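Local coordinates for encapsidation protein (Bacillus phage phi29, PDB 5HD9), which probably converts the energy of ATP hydrolysis into packaging of the phage genome, as the DNA packaging motor ATPase of phi29, at residues Leu16-Gly21 against Phe167-Asp172; Ile112-Phe117 against Ser132-Leu137; Asn37-Ile40 against Glu44-Ile47. One frame throughout, in Å; residues are numbered along the deposited sequence.

From the N terminus, strand 16-19 opens interaction 1, whose other half, residues 167-172, arrives 146 residues after Gly21. The other two contacts fall within this long excursion, one after the other. Interaction 3 is the first to close, where the chain passes from helix 26-42 to strand 45-50; interaction 2 then joins strand 109-115 to helix 130-141. All three reach one mixed sheet. Strands 45-50 and 109-115 are neighbours in it, and a probable hydrogen bond between Val113 N and Ile47 O (2.8 Å) links interactions 2 and 3. Interactions 1 and 2 meet where Phe117 packs on Phe18 and Ile20, whereas interactions 1 and 3 lie on opposite sides of the chain's centre.

Interaction 1. Residues Leu16-Gly21 against Phe167-Asp172; sequences LNFVIG and FNLVPD
Leu16 and Phe167 meet at about a right angle, with one methyl of the leucine set over a face of the aromatic ring. The contact is a CH-pi interaction: CD2 of Leu16 stands 3.8 Å from the centroid of the Phe167 ring, 30° off its normal. Its approach is displaced from the ring centre, and the closest ring atom to Leu16 CD2 is Phe167 CE2 at 3.4 Å. A second crossing at roughly a right angle follows two residues along each segment, where CE1 of Phe18 meets CD1 of Leu169 at 3.8 Å. The CB bond of Phe18 heads toward the loop, and chi1 of -51° sets its ring beside the backbone N. With the nearest CA pair 10.3 Å apart, Leu16 to Phe167, the backbones stay well separated and side chains alone bridge the gap. Asn168 is the first residue to leave helical geometry; its positive phi belongs to a Schellman motif, after which Leu169 again faces the strand. Phe18 also packs edge-to-face with Phe164, while Phe167 rests on Val131 and Leu135 of helix 130-141. This is helix-and-loop cover over a strand of an ASCE sheet, the strand that runs into Gly21 and what is consistent with a Walker A P-loop.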
ATOM      1  N   LEU A  16      -7.208  -7.314  -2.470  1.00 12.32           N
ATOM      2  CA  LEU A  16      -7.178  -5.914  -2.885  1.00 14.60           C
ATOM      3  C   LEU A  16      -7.954  -5.056  -1.885  1.00 11.53           C
ATOM      4  O   LEU A  16      -9.105  -5.345  -1.569  1.00 13.29           O
ATOM      5  CB  LEU A  16      -7.756  -5.774  -4.297  1.00 19.42           C
ATOM      6  CG  LEU A  16      -7.190  -4.720  -5.253  1.00 29.66           C
ATOM      7  CD1 LEU A  16      -5.671  -4.732  -5.324  1.00 30.95           C
ATOM      8  CD2 LEU A  16      -7.773  -4.949  -6.640  1.00 36.62           C
ATOM      9  N   ASN A  17      -7.305  -4.013  -1.376  1.00 10.60           N
ATOM     10  CA  ASN A  17      -7.894  -3.148  -0.357  1.00 13.13           C
ATOM     11  C   ASN A  17      -7.693  -1.675  -0.690  1.00 10.63           C
ATOM     12  O   ASN A  17      -6.596  -1.262  -1.071  1.00 10.41           O
ATOM     13  CB  ASN A  17      -7.289  -3.443   1.020  1.00 14.68           C
ATOM     14  CG  ASN A  17      -7.417  -4.900   1.418  1.00 12.47           C
ATOM     15  OD1 ASN A  17      -8.379  -5.291   2.078  1.00 13.73           O
ATOM     16  ND2 ASN A  17      -6.440  -5.709   1.028  1.00 10.80           N
ATOM     17  N   PHE A  18      -8.759  -0.890  -0.542  1.00 10.66           N
ATOM     18  CA  PHE A  18      -8.707   0.549  -0.779  1.00 11.27           C
ATOM     19  C   PHE A  18      -9.175   1.308   0.462  1.00 11.85           C
ATOM     20  O   PHE A  18     -10.342   1.234   0.833  1.00 15.24           O
ATOM     21  CB  PHE A  18      -9.573   0.936  -1.981  1.00 13.38           C
ATOM     22  CG  PHE A  18      -9.303   0.121  -3.216  1.00 12.27           C
ATOM     23  CD1 PHE A  18     -10.019  -1.036  -3.468  1.00 12.40           C
ATOM     24  CD2 PHE A  18      -8.341   0.518  -4.130  1.00 13.48           C
ATOM     25  CE1 PHE A  18      -9.778  -1.788  -4.603  1.00 10.85           C
ATOM     26  CE2 PHE A  18      -8.095  -0.232  -5.267  1.00 14.02           C
ATOM     27  CZ  PHE A  18      -8.818  -1.385  -5.501  1.00 11.64           C
ATOM     28  N   VAL A  19      -8.259   2.034   1.099  1.00 11.62           N
ATOM     29  CA  VAL A  19      -8.602   2.877   2.240  1.00 12.65           C
ATOM     30  C   VAL A  19      -8.587   4.333   1.788  1.00 15.24           C
ATOM     31  O   VAL A  19      -7.541   4.855   1.393  1.00 15.09           O
ATOM     32  CB  VAL A  19      -7.633   2.676   3.416  1.00 13.30           C
ATOM     33  CG1 VAL A  19      -8.170   3.356   4.668  1.00 14.44           C
ATOM     34  CG2 VAL A  19      -7.415   1.188   3.677  1.00 11.89           C
ATOM     35  N   ILE A  20      -9.748   4.980   1.837  1.00 15.20           N
ATOM     36  CA  ILE A  20      -9.910   6.304   1.244  1.00 17.80           C
ATOM     37  C   ILE A  20     -10.534   7.296   2.217  1.00 21.67           C
ATOM     38  O   ILE A  20     -11.050   6.918   3.269  1.00 21.64           O
ATOM     39  CB  ILE A  20     -10.763   6.232  -0.039  1.00 20.85           C
ATOM     40  CG1 ILE A  20     -12.186   5.758   0.280  1.00 19.26           C
ATOM     41  CG2 ILE A  20     -10.094   5.304  -1.053  1.00 21.56           C
ATOM     42  CD1 ILE A  20     -13.115   5.746  -0.920  1.00 18.42           C
ATOM     43  N   GLY A  21     -10.476   8.574   1.856  1.00 22.04           N
ATOM     44  CA  GLY A  21     -10.887   9.638   2.751  1.00 26.11           C
ATOM     45  C   GLY A  21      -9.919   9.759   3.910  1.00 29.42           C
ATOM     46  O   GLY A  21     -10.169  10.489   4.869  1.00 32.84           O
ATOM     47  N   PHE A 167     -12.874  -2.688 -11.600  1.00 17.10           N
ATOM     48  CA  PHE A 167     -13.328  -3.846 -10.833  1.00 17.62           C
ATOM     49  C   PHE A 167     -14.830  -3.827 -10.543  1.00 19.58           C
ATOM     50  O   PHE A 167     -15.355  -4.744  -9.913  1.00 21.66           O
ATOM     51  CB  PHE A 167     -12.548  -3.932  -9.520  1.00 16.19           C
ATOM     52  CG  PHE A 167     -11.074  -4.160  -9.712  1.00 17.33           C
ATOM     53  CD1 PHE A 167     -10.610  -5.345 -10.254  1.00 23.03           C
ATOM     54  CD2 PHE A 167     -10.154  -3.191  -9.348  1.00 18.13           C
ATOM     55  CE1 PHE A 167      -9.256  -5.559 -10.432  1.00 25.68           C
ATOM     56  CE2 PHE A 167      -8.799  -3.398  -9.525  1.00 20.49           C
ATOM     57  CZ  PHE A 167      -8.349  -4.585 -10.066  1.00 24.28           C
ATOM     58  N   ASN A 168     -15.512  -2.786 -11.009  1.00 17.84           N
ATOM     59  CA  ASN A 168     -16.958  -2.661 -10.830  1.00 17.29           C
ATOM     60  C   ASN A 168     -17.322  -2.529  -9.356  1.00 16.59           C
ATOM     61  O   ASN A 168     -18.214  -3.216  -8.854  1.00 15.92           O
ATOM     62  CB  ASN A 168     -17.690  -3.854 -11.453  1.00 20.19           C
ATOM     63  CG  ASN A 168     -19.183  -3.617 -11.591  1.00 22.80           C
ATOM     64  OD1 ASN A 168     -19.671  -2.507 -11.372  1.00 19.61           O
ATOM     65  ND2 ASN A 168     -19.915  -4.662 -11.961  1.00 27.17           N
ATOM     66  N   LEU A 169     -16.616  -1.633  -8.674  1.00 15.21           N
ATOM     67  CA  LEU A 169     -16.862  -1.345  -7.269  1.00 16.61           C
ATOM     68  C   LEU A 169     -17.580  -0.004  -7.133  1.00 18.04           C
ATOM     69  O   LEU A 169     -17.048   1.032  -7.532  1.00 17.94           O
ATOM     70  CB  LEU A 169     -15.546  -1.328  -6.487  1.00 14.14           C
ATOM     71  CG  LEU A 169     -14.633  -2.532  -6.743  1.00 13.56           C
ATOM     72  CD1 LEU A 169     -13.298  -2.355  -6.046  1.00 15.14           C
ATOM     73  CD2 LEU A 169     -15.300  -3.822  -6.295  1.00 12.72           C
ATOM     74  N   VAL A 170     -18.797  -0.037  -6.598  1.00 18.30           N
ATOM     75  CA  VAL A 170     -19.576   1.174  -6.360  1.00 21.00           C
ATOM     76  C   VAL A 170     -20.013   1.192  -4.901  1.00 22.99           C
ATOM     77  O   VAL A 170     -21.096   0.707  -4.570  1.00 24.39           O
ATOM     78  CB  VAL A 170     -20.796   1.246  -7.301  1.00 27.05           C
ATOM     79  CG1 VAL A 170     -21.749   2.392  -6.913  1.00 33.01           C
ATOM     80  CG2 VAL A 170     -20.317   1.394  -8.741  1.00 27.79           C
ATOM     81  N   PRO A 171     -19.161   1.749  -4.020  1.00 22.34           N
ATOM     82  CA  PRO A 171     -19.397   1.684  -2.576  1.00 18.38           C
ATOM     83  C   PRO A 171     -20.511   2.595  -2.086  1.00 19.85           C
ATOM     84  O   PRO A 171     -20.858   3.579  -2.740  1.00 22.26           O
ATOM     85  CB  PRO A 171     -18.055   2.130  -1.991  1.00 19.08           C
ATOM     86  CG  PRO A 171     -17.514   3.066  -3.009  1.00 20.47           C
ATOM     87  CD  PRO A 171     -17.911   2.467  -4.329  1.00 22.06           C
ATOM     88  N   ASP A 172     -21.067   2.238  -0.934  1.00 18.13           N
ATOM     89  CA  ASP A 172     -22.007   3.080  -0.213  1.00 18.54           C
ATOM     90  C   ASP A 172     -21.204   3.963   0.734  1.00 18.70           C
ATOM     91  O   ASP A 172     -20.543   3.461   1.637  1.00 20.22           O
ATOM     92  CB  ASP A 172     -23.015   2.216   0.554  1.00 20.75           C
ATOM     93  CG  ASP A 172     -24.060   3.032   1.294  1.00 25.53           C
ATOM     94  OD1 ASP A 172     -23.868   4.251   1.483  1.00 26.05           O
ATOM     95  OD2 ASP A 172     -25.078   2.439   1.701  1.00 30.46           O
TER

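Interaction 2. Residues Ile112-Phe117 against Ser132-Leu137; sequences IVFDEF and SALLNL
Asn136 OD1 is held by two donors, Trp98 NE1 and Lys102 NZ, which fix one side of helix 130-141 to the region of helix 98-101. Another side of the same helix packs on the sheet, as expected in the beta-alpha-beta unit formed by strand 109-115, this helix and strand 149-153. Ile112 and Phe114, alternate residues and hence on one face of the strand, meet Leu137 and Leu134, which lie about one helical turn apart. CD1 of Ile112 touches CD2 of Leu137 at 3.6 Å, and the two side chains run antiparallel alongside each other. The branched end of Leu134 comes to the edge of the Phe114 ring, near its plane: Phe114 CD2 is 4.0 Å from Leu134 CD2. Phe114 CG, anti to the backbone N (chi1 -173°), sets the ring beside the carbonyl carbon, with its CD2 edge turned to Leu134, and Tyr163 touches both partners. At the strand's end, Asp115 OD2 is hydrogen-bonded to Ser28 OG, consistent with a Walker B aspartate beside the serine of a Walker A loop. Just beyond, the chain doubles back to place Phe117 CB over the centre of the Phe114 ring, 3.8 Å above its plane.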
ATOM      1  N   ILE A 112       1.678  -5.396  -0.465  1.00 11.61           N
ATOM      2  CA  ILE A 112       1.945  -4.253  -1.330  1.00 11.94           C
ATOM      3  C   ILE A 112       1.166  -3.051  -0.812  1.00 12.50           C
ATOM      4  O   ILE A 112      -0.043  -3.140  -0.596  1.00 12.93           O
ATOM      5  CB  ILE A 112       1.541  -4.518  -2.798  1.00 14.77           C
ATOM      6  CG1 ILE A 112       2.314  -5.711  -3.362  1.00 15.05           C
ATOM      7  CG2 ILE A 112       1.781  -3.269  -3.654  1.00 15.11           C
ATOM      8  CD1 ILE A 112       1.728  -6.270  -4.652  1.00 15.19           C
ATOM      9  N   VAL A 113       1.860  -1.935  -0.619  1.00 11.93           N
ATOM     10  CA  VAL A 113       1.214  -0.698  -0.204  1.00 11.78           C
ATOM     11  C   VAL A 113       1.363   0.357  -1.295  1.00 12.16           C
ATOM     12  O   VAL A 113       2.466   0.789  -1.623  1.00 12.40           O
ATOM     13  CB  VAL A 113       1.791  -0.173   1.119  1.00 10.90           C
ATOM     14  CG1 VAL A 113       1.104   1.126   1.527  1.00 11.65           C
ATOM     15  CG2 VAL A 113       1.621  -1.222   2.207  1.00 12.06           C
ATOM     16  N   PHE A 114       0.225   0.753  -1.853  1.00 12.24           N
ATOM     17  CA  PHE A 114       0.166   1.733  -2.926  1.00 12.19           C
ATOM     18  C   PHE A 114      -0.424   3.018  -2.366  1.00 13.84           C
ATOM     19  O   PHE A 114      -1.640   3.174  -2.302  1.00 16.05           O
ATOM     20  CB  PHE A 114      -0.673   1.188  -4.088  1.00 13.69           C
ATOM     21  CG  PHE A 114      -0.675   2.054  -5.324  1.00 14.48           C
ATOM     22  CD1 PHE A 114      -0.047   3.293  -5.350  1.00 16.64           C
ATOM     23  CD2 PHE A 114      -1.317   1.616  -6.468  1.00 15.19           C
ATOM     24  CE1 PHE A 114      -0.064   4.074  -6.496  1.00 18.54           C
ATOM     25  CE2 PHE A 114      -1.338   2.394  -7.615  1.00 18.04           C
ATOM     26  CZ  PHE A 114      -0.711   3.623  -7.628  1.00 17.18           C
ATOM     27  N   ASP A 115       0.441   3.939  -1.958  1.00 15.52           N
ATOM     28  CA  ASP A 115      -0.017   5.163  -1.319  1.00 17.48           C
ATOM     29  C   ASP A 115      -0.385   6.217  -2.360  1.00 18.46           C
ATOM     30  O   ASP A 115       0.231   6.292  -3.428  1.00 18.47           O
ATOM     31  CB  ASP A 115       1.050   5.700  -0.366  1.00 17.27           C
ATOM     32  CG  ASP A 115       0.489   6.677   0.653  1.00 21.94           C
ATOM     33  OD1 ASP A 115      -0.740   6.901   0.667  1.00 20.67           O
ATOM     34  OD2 ASP A 115       1.279   7.214   1.457  1.00 26.77           O
ATOM     35  N   GLU A 116      -1.397   7.018  -2.032  1.00 17.95           N
ATOM     36  CA  GLU A 116      -1.897   8.076  -2.906  1.00 20.76           C
ATOM     37  C   GLU A 116      -2.268   7.552  -4.295  1.00 21.27           C
ATOM     38  O   GLU A 116      -1.824   8.093  -5.308  1.00 20.60           O
ATOM     39  CB  GLU A 116      -0.859   9.194  -3.017  1.00 23.23           C
ATOM     40  CG  GLU A 116      -0.408   9.731  -1.664  1.00 25.98           C
ATOM     41  CD  GLU A 116       0.369  11.031  -1.760  1.00 37.17           C
ATOM     42  OE1 GLU A 116       0.398  11.641  -2.849  1.00 46.22           O
ATOM     43  OE2 GLU A 116       0.952  11.444  -0.735  1.00 36.70           O
ATOM     44  N   PHE A 117      -3.102   6.516  -4.332  1.00 18.25           N
ATOM     45  CA  PHE A 117      -3.422   5.825  -5.584  1.00 18.11           C
ATOM     46  C   PHE A 117      -4.455   6.556  -6.439  1.00 20.32           C
ATOM     47  O   PHE A 117      -4.675   6.195  -7.596  1.00 21.66           O
ATOM     48  CB  PHE A 117      -3.922   4.409  -5.291  1.00 16.55           C
ATOM     49  CG  PHE A 117      -5.370   4.344  -4.874  1.00 18.49           C
ATOM     50  CD1 PHE A 117      -5.739   4.572  -3.558  1.00 17.17           C
ATOM     51  CD2 PHE A 117      -6.360   4.041  -5.798  1.00 19.22           C
ATOM     52  CE1 PHE A 117      -7.065   4.509  -3.173  1.00 18.02           C
ATOM     53  CE2 PHE A 117      -7.691   3.974  -5.417  1.00 19.23           C
ATOM     54  CZ  PHE A 117      -8.042   4.207  -4.103  1.00 19.04           C
ATOM     55  N   SER A 132      -4.084  -2.644 -15.125  1.00 22.08           N
ATOM     56  CA  SER A 132      -3.422  -3.848 -15.616  1.00 22.04           C
ATOM     57  C   SER A 132      -1.974  -3.911 -15.130  1.00 19.92           C
ATOM     58  O   SER A 132      -1.462  -4.990 -14.821  1.00 20.21           O
ATOM     59  CB  SER A 132      -3.465  -3.899 -17.146  1.00 24.34           C
ATOM     60  OG  SER A 132      -4.799  -4.020 -17.608  1.00 30.11           O
ATOM     61  N   ALA A 133      -1.318  -2.757 -15.054  1.00 19.74           N
ATOM     62  CA  ALA A 133       0.066  -2.701 -14.587  1.00 19.95           C
ATOM     63  C   ALA A 133       0.179  -3.132 -13.123  1.00 17.73           C
ATOM     64  O   ALA A 133       1.056  -3.927 -12.775  1.00 15.95           O
ATOM     65  CB  ALA A 133       0.639  -1.298 -14.770  1.00 19.52           C
ATOM     66  N   LEU A 134      -0.695  -2.608 -12.264  1.00 16.06           N
ATOM     67  CA  LEU A 134      -0.691  -3.001 -10.858  1.00 14.40           C
ATOM     68  C   LEU A 134      -1.025  -4.475 -10.748  1.00 14.80           C
ATOM     69  O   LEU A 134      -0.414  -5.210  -9.976  1.00 14.27           O
ATOM     70  CB  LEU A 134      -1.693  -2.187 -10.037  1.00 14.10           C
ATOM     71  CG  LEU A 134      -1.690  -2.514  -8.537  1.00 12.78           C
ATOM     72  CD1 LEU A 134      -0.369  -2.108  -7.907  1.00 12.03           C
ATOM     73  CD2 LEU A 134      -2.848  -1.849  -7.815  1.00 12.99           C
ATOM     74  N   LEU A 135      -2.010  -4.896 -11.529  1.00 15.63           N
ATOM     75  CA  LEU A 135      -2.409  -6.287 -11.561  1.00 16.98           C
ATOM     76  C   LEU A 135      -1.228  -7.178 -11.949  1.00 16.04           C
ATOM     77  O   LEU A 135      -0.989  -8.203 -11.317  1.00 15.32           O
ATOM     78  CB  LEU A 135      -3.577  -6.467 -12.527  1.00 19.57           C
ATOM     79  CG  LEU A 135      -4.970  -6.133 -11.984  1.00 18.89           C
ATOM     80  CD1 LEU A 135      -6.020  -6.282 -13.075  1.00 22.55           C
ATOM     81  CD2 LEU A 135      -5.341  -6.995 -10.779  1.00 17.01           C
ATOM     82  N   ASN A 136      -0.476  -6.776 -12.970  1.00 17.00           N
ATOM     83  CA  ASN A 136       0.705  -7.530 -13.378  1.00 17.69           C
ATOM     84  C   ASN A 136       1.740  -7.591 -12.257  1.00 16.54           C
ATOM     85  O   ASN A 136       2.338  -8.638 -12.009  1.00 15.62           O
ATOM     86  CB  ASN A 136       1.333  -6.918 -14.631  1.00 21.84           C
ATOM     87  CG  ASN A 136       2.564  -7.677 -15.096  1.00 24.00           C
ATOM     88  OD1 ASN A 136       3.693  -7.286 -14.807  1.00 25.71           O
ATOM     89  ND2 ASN A 136       2.350  -8.774 -15.816  1.00 24.15           N
ATOM     90  N   LEU A 137       1.941  -6.464 -11.582  1.00 14.58           N
ATOM     91  CA  LEU A 137       2.858  -6.398 -10.449  1.00 13.69           C
ATOM     92  C   LEU A 137       2.439  -7.392  -9.370  1.00 12.77           C
ATOM     93  O   LEU A 137       3.271  -8.124  -8.836  1.00 12.47           O
ATOM     94  CB  LEU A 137       2.905  -4.973  -9.887  1.00 13.97           C
ATOM     95  CG  LEU A 137       3.973  -4.630  -8.843  1.00 19.56           C
ATOM     96  CD1 LEU A 137       4.210  -3.130  -8.831  1.00 24.47           C
ATOM     97  CD2 LEU A 137       3.587  -5.092  -7.449  1.00 15.94           C
TER

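Interaction 3. Residues Asn37-Ile40 against Glu44-Ile47; sequences NRFI and EQFI
A side-on salt bridge, backed by apolar packing, joins the last turns of helix 26-42 to the loop residue just before strand 45-50, across the tight connection that leads from the helix following the probable P-loop back into the sheet. The guanidinium of Arg38 presents NE and NH2 together, and each donates to a different carboxylate oxygen of Glu44. Arg38 NE reaches Glu44 OE1 at 3.1 Å, nearly straight at 169°, and NH2 of Arg38 reaches OE2 of Glu44 at 2.9 Å. Both oxygens lie near the guanidinium plane, yet the carboxylate is turned 53° against it and is met from above its own plane. The arginine chain bends at chi2 (-57°) and again at chi3, which folds the guanidinium back beside Glu44, whose chain runs extended in the same direction. A weak backbone bond, Glu44 N to Arg38 O at 3.4 Å, supplements the pair. Glu44 O sits 3.2 Å from Phe39 CA and lies at the edge of the Phe39 ring, near its plane; the ring edge also meets Gln45, whose CG is 4.1 Å from Phe39 CE1. The Gln45 amide is bound at both ends, OE1 to Asn108 N and NE2 to Leu88 O. Glu44 OE1 also hydrogen-bonds Ser110 OG. Bonded to Arg38 and to that hydroxyl, the carboxylate is probably kept ionised; the charge pair ties the helix to the residue entering strand 45-50, and Ser110 extends the link to strand 109-115.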
ATOM      1  N   ASN A  37       6.626  -5.273  10.652  1.00 12.35           N
ATOM      2  CA  ASN A  37       6.386  -6.314  11.645  1.00 12.98           C
ATOM      3  C   ASN A  37       6.299  -7.694  11.005  1.00 12.35           C
ATOM      4  O   ASN A  37       6.755  -8.678  11.589  1.00 13.02           O
ATOM      5  CB  ASN A  37       5.104  -6.031  12.432  1.00 17.09           C
ATOM      6  CG  ASN A  37       5.357  -5.227  13.692  1.00 23.21           C
ATOM      7  OD1 ASN A  37       6.050  -5.682  14.604  1.00 27.98           O
ATOM      8  ND2 ASN A  37       4.778  -4.035  13.759  1.00 25.46           N
ATOM      9  N   ARG A  38       5.713  -7.768   9.810  1.00 11.15           N
ATOM     10  CA  ARG A  38       5.580  -9.045   9.118  1.00 13.07           C
ATOM     11  C   ARG A  38       6.959  -9.573   8.728  1.00 13.84           C
ATOM     12  O   ARG A  38       7.196 -10.781   8.768  1.00 13.67           O
ATOM     13  CB  ARG A  38       4.693  -8.925   7.871  1.00 16.07           C
ATOM     14  CG  ARG A  38       3.234  -8.548   8.133  1.00 19.41           C
ATOM     15  CD  ARG A  38       2.504  -9.509   9.072  1.00 18.76           C
ATOM     16  NE  ARG A  38       2.379 -10.857   8.522  1.00 17.02           N
ATOM     17  CZ  ARG A  38       1.685 -11.838   9.093  1.00 17.28           C
ATOM     18  NH1 ARG A  38       1.046 -11.631  10.237  1.00 18.15           N
ATOM     19  NH2 ARG A  38       1.629 -13.030   8.521  1.00 17.62           N
ATOM     20  N   PHE A  39       7.873  -8.677   8.363  1.00 11.58           N
ATOM     21  CA  PHE A  39       9.218  -9.114   8.001  1.00 12.81           C
ATOM     22  C   PHE A  39       9.987  -9.595   9.222  1.00 12.64           C
ATOM     23  O   PHE A  39      10.623 -10.648   9.191  1.00 14.11           O
ATOM     24  CB  PHE A  39      10.022  -8.006   7.323  1.00 12.12           C
ATOM     25  CG  PHE A  39      11.388  -8.464   6.890  1.00 13.00           C
ATOM     26  CD1 PHE A  39      11.546  -9.188   5.718  1.00 12.29           C
ATOM     27  CD2 PHE A  39      12.504  -8.214   7.671  1.00 12.96           C
ATOM     28  CE1 PHE A  39      12.794  -9.636   5.325  1.00 15.23           C
ATOM     29  CE2 PHE A  39      13.755  -8.659   7.281  1.00 14.41           C
ATOM     30  CZ  PHE A  39      13.898  -9.370   6.107  1.00 16.16           C
ATOM     31  N   ILE A  40       9.936  -8.810  10.292  1.00 13.19           N
ATOM     32  CA  ILE A  40      10.654  -9.138  11.515  1.00 14.16           C
ATOM     33  C   ILE A  40      10.157 -10.461  12.091  1.00 14.20           C
ATOM     34  O   ILE A  40      10.952 -11.288  12.542  1.00 15.39           O
ATOM     35  CB  ILE A  40      10.512  -8.013  12.564  1.00 15.07           C
ATOM     36  CG1 ILE A  40      11.271  -6.771  12.092  1.00 14.61           C
ATOM     37  CG2 ILE A  40      11.033  -8.463  13.930  1.00 20.20           C
ATOM     38  CD1 ILE A  40      11.073  -5.543  12.957  1.00 16.20           C
ATOM     39  N   GLU A  44       8.391 -12.007   5.803  1.00 12.13           N
ATOM     40  CA  GLU A  44       7.573 -11.559   4.682  1.00 11.76           C
ATOM     41  C   GLU A  44       8.067 -10.205   4.194  1.00 12.91           C
ATOM     42  O   GLU A  44       8.262  -9.282   4.986  1.00 11.76           O
ATOM     43  CB  GLU A  44       6.097 -11.461   5.083  1.00 13.17           C
ATOM     44  CG  GLU A  44       5.479 -12.777   5.512  1.00 15.77           C
ATOM     45  CD  GLU A  44       4.012 -12.640   5.895  1.00 15.67           C
ATOM     46  OE1 GLU A  44       3.440 -11.543   5.717  1.00 13.69           O
ATOM     47  OE2 GLU A  44       3.430 -13.632   6.382  1.00 15.89           O
ATOM     48  N   GLN A  45       8.269 -10.091   2.887  1.00 10.38           N
ATOM     49  CA  GLN A  45       8.761  -8.851   2.301  1.00  9.73           C
ATOM     50  C   GLN A  45       7.603  -7.999   1.803  1.00 10.23           C
ATOM     51  O   GLN A  45       6.459  -8.459   1.748  1.00 11.62           O
ATOM     52  CB  GLN A  45       9.739  -9.161   1.171  1.00 11.12           C
ATOM     53  CG  GLN A  45      11.015  -9.827   1.663  1.00 13.25           C
ATOM     54  CD  GLN A  45      11.840 -10.417   0.542  1.00 13.91           C
ATOM     55  OE1 GLN A  45      11.328 -11.141  -0.312  1.00 15.00           O
ATOM     56  NE2 GLN A  45      13.132 -10.109   0.538  1.00 13.34           N
ATOM     57  N   PHE A  46       7.893  -6.750   1.453  1.00 10.01           N
ATOM     58  CA  PHE A  46       6.840  -5.827   1.055  1.00  8.98           C
ATOM     59  C   PHE A  46       7.292  -4.890  -0.051  1.00 10.98           C
ATOM     60  O   PHE A  46       8.487  -4.643  -0.223  1.00  9.72           O
ATOM     61  CB  PHE A  46       6.363  -5.017   2.262  1.00  9.11           C
ATOM     62  CG  PHE A  46       7.390  -4.048   2.791  1.00 12.26           C
ATOM     63  CD1 PHE A  46       8.349  -4.460   3.699  1.00 12.99           C
ATOM     64  CD2 PHE A  46       7.387  -2.723   2.386  1.00 14.87           C
ATOM     65  CE1 PHE A  46       9.294  -3.571   4.187  1.00 14.32           C
ATOM     66  CE2 PHE A  46       8.328  -1.829   2.870  1.00 14.52           C
ATOM     67  CZ  PHE A  46       9.280  -2.253   3.771  1.00 14.94           C
ATOM     68  N   ILE A  47       6.320  -4.379  -0.801  1.00 11.98           N
ATOM     69  CA  ILE A  47       6.584  -3.409  -1.851  1.00 12.41           C
ATOM     70  C   ILE A  47       5.778  -2.141  -1.604  1.00 10.51           C
ATOM     71  O   ILE A  47       4.566  -2.186  -1.398  1.00 11.93           O
ATOM     72  CB  ILE A  47       6.256  -3.971  -3.251  1.00 12.27           C
ATOM     73  CG1 ILE A  47       7.120  -5.205  -3.526  1.00 11.93           C
ATOM     74  CG2 ILE A  47       6.489  -2.900  -4.322  1.00 12.51           C
ATOM     75  CD1 ILE A  47       6.910  -5.833  -4.878  1.00 12.21           C
TER